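Local structure of cellulase (Bacteroides salanitronis, 6WQY) at residues Ala62-Leu67 against Val105-Ser110. The protein is a family 5 glycoside hydrolase, probably a broad-specificity endoglucanase that cleaves cellulose and related plant polysaccharides, represented here by its catalytic TIM-barrel domain. Sequence-based numbering, arbitrary orientation.
Sequences ALFDAL and VGYAES
Phe64 reaches from helix 61-70 to helix 95-110 and meets both Tyr107 and Ala108. The CB of Tyr107 sits over one face of the Phe64 ring, 3.5 Å from Phe64 CD1. Leu67 CD1, from the same helix as Phe64, lies over the opposite face, offset toward the rim, and the ring is held between Leu67 and Tyr107. The CD2 side of the ring comes obliquely against Ala108: Phe64 CD2 is 3.6 Å from Ala108 CA, and 3.8 Å from Ala108 CB. Phe64 CB also packs on the backbone carbonyl of Tyr107.

The two aromatic side chains cross at about a right angle. Their ring planes are inclined at 48°, neither a stack nor a T-shaped pair. The ring centroids of Phe64 and Tyr107 are 5.8 Å apart. Tyr107 CG lies anti to its carbonyl carbon (chi1 -61°), and the ring runs past the CD1 side of Phe64. The phenol oxygen leads away from the contact and is hydrogen-bonded to Arg100.

Beside this apolar patch a water donates to Asp65 OD1 at 2.7 Å. Its link on to Ser110 OG (2.8 Å) holds for one of two Ser110 conformers and is uncertain. Gln61 NE2 hydrogen-bonds to both Asp65 OD1 and Tyr107 O, which joins the two helices directly.

Helices 61-70 and 95-110 thus pack as neighbours on the outside of the (beta/alpha)8 barrel. Phe64 and Leu67 touch Val75 of strand 74-77, while Ala108 rests on Ala115 of the adjacent parallel strand 114-118.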
loop_
_atom_site.group_PDB
_atom_site.type_symbol
_atom_site.label_atom_id
_atom_site.label_comp_id
_atom_site.label_asym_id
_atom_site.label_seq_id
_atom_site.Cartn_x
_atom_site.Cartn_y
_atom_site.Cartn_z
ATOM N N ALA A 62 10.771 1.990 -18.721
ATOM C CA ALA A 62 9.681 2.036 -19.686
ATOM C C ALA A 62 8.329 1.849 -19.010
ATOM O O ALA A 62 7.341 2.483 -19.396
ATOM C CB ALA A 62 9.882 0.989 -20.780
ATOM N N LEU A 63 8.252 0.976 -18.007
ATOM C CA LEU A 63 7.001 0.814 -17.267
ATOM C C LEU A 63 6.600 2.118 -16.593
ATOM O O LEU A 63 5.450 2.551 -16.683
ATOM C CB LEU A 63 7.129 -0.295 -16.219
ATOM C CG LEU A 63 5.964 -0.345 -15.223
ATOM C CD1 LEU A 63 4.646 -0.730 -15.893
ATOM C CD2 LEU A 63 6.300 -1.253 -14.063
ATOM N N PHE A 64 7.531 2.744 -15.878
ATOM C CA PHE A 64 7.197 3.949 -15.123
ATOM C C PHE A 64 6.845 5.103 -16.041
ATOM O O PHE A 64 5.938 5.884 -15.732
ATOM C CB PHE A 64 8.312 4.253 -14.124
ATOM C CG PHE A 64 8.284 3.328 -12.941
ATOM C CD1 PHE A 64 8.808 2.051 -13.017
ATOM C CD2 PHE A 64 7.688 3.729 -11.759
ATOM C CE1 PHE A 64 8.737 1.197 -11.928
ATOM C CE2 PHE A 64 7.630 2.899 -10.670
ATOM C CZ PHE A 64 8.149 1.627 -10.753
ATOM N N ASP A 65 7.509 5.203 -17.192
ATOM C CA ASP A 65 7.122 6.204 -18.171
ATOM C C ASP A 65 5.691 5.973 -18.633
ATOM O O ASP A 65 4.914 6.922 -18.799
ATOM C CB ASP A 65 8.062 6.133 -19.371
ATOM C CG ASP A 65 9.465 6.624 -19.079
ATOM O OD1 ASP A 65 9.720 7.212 -18.013
ATOM O OD2 ASP A 65 10.337 6.423 -19.959
ATOM N N ALA A 66 5.325 4.702 -18.841
ATOM C CA ALA A 66 3.975 4.368 -19.265
ATOM C C ALA A 66 2.960 4.704 -18.180
ATOM O O ALA A 66 1.863 5.190 -18.489
ATOM C CB ALA A 66 3.892 2.892 -19.657
ATOM N N LEU A 67 3.291 4.453 -16.910
ATOM C CA LEU A 67 2.368 4.792 -15.824
ATOM C C LEU A 67 2.097 6.293 -15.798
ATOM O O LEU A 67 0.953 6.732 -15.639
ATOM C CB LEU A 67 2.956 4.347 -14.490
ATOM C CG LEU A 67 3.073 2.839 -14.299
ATOM C CD1 LEU A 67 3.892 2.517 -13.071
ATOM C CD2 LEU A 67 1.710 2.188 -14.197
ATOM N N VAL A 105 12.936 2.970 -7.402
ATOM C CA VAL A 105 12.613 4.317 -6.925
ATOM C C VAL A 105 13.021 5.361 -7.952
ATOM O O VAL A 105 12.286 6.318 -8.221
ATOM C CB VAL A 105 13.283 4.570 -5.561
ATOM C CG1 VAL A 105 13.219 6.040 -5.193
ATOM C CG2 VAL A 105 12.634 3.724 -4.483
ATOM N N GLY A 106 14.204 5.195 -8.541
ATOM C CA GLY A 106 14.682 6.139 -9.536
ATOM C C GLY A 106 13.862 6.162 -10.799
ATOM O O GLY A 106 13.720 7.218 -11.424
ATOM N N TYR A 107 13.295 5.018 -11.193
ATOM C CA TYR A 107 12.398 5.019 -12.342
ATOM C C TYR A 107 11.192 5.903 -12.057
ATOM O O TYR A 107 10.753 6.675 -12.911
ATOM C CB TYR A 107 11.876 3.612 -12.640
ATOM C CG TYR A 107 12.872 2.538 -12.988
ATOM C CD1 TYR A 107 14.111 2.816 -13.548
ATOM C CD2 TYR A 107 12.553 1.213 -12.745
ATOM C CE1 TYR A 107 15.003 1.786 -13.856
ATOM C CE2 TYR A 107 13.417 0.196 -13.050
ATOM C CZ TYR A 107 14.642 0.475 -13.592
ATOM O OH TYR A 107 15.502 -0.577 -13.875
ATOM N N ALA A 108 10.624 5.777 -10.857
ATOM C CA ALA A 108 9.481 6.606 -10.492
ATOM C C ALA A 108 9.870 8.075 -10.470
ATOM O O ALA A 108 9.153 8.928 -11.006
ATOM C CB ALA A 108 8.946 6.177 -9.129
ATOM N N GLU A 109 11.019 8.386 -9.877
ATOM C CA GLU A 109 11.465 9.760 -9.785
ATOM C C GLU A 109 11.618 10.362 -11.174
ATOM O O GLU A 109 11.136 11.466 -11.441
ATOM C CB GLU A 109 12.797 9.815 -9.045
ATOM C CG GLU A 109 13.219 11.225 -8.689
ATOM C CD GLU A 109 14.534 11.285 -7.943
ATOM O OE1 GLU A 109 15.243 10.261 -7.899
ATOM O OE2 GLU A 109 14.854 12.357 -7.401
ATOM N N SER A 110 12.295 9.638 -12.070
ATOM C CA SER A 110 12.546 10.109 -13.427
ATOM C C SER A 110 11.247 10.395 -14.161
ATOM O O SER A 110 11.157 11.353 -14.935
ATOM C CB SER A 110 13.356 9.045 -14.176
ATOM O OG SER A 110 13.476 9.379 -15.552
HETATM O O HOH W 1 11.681 9.061 -17.614
#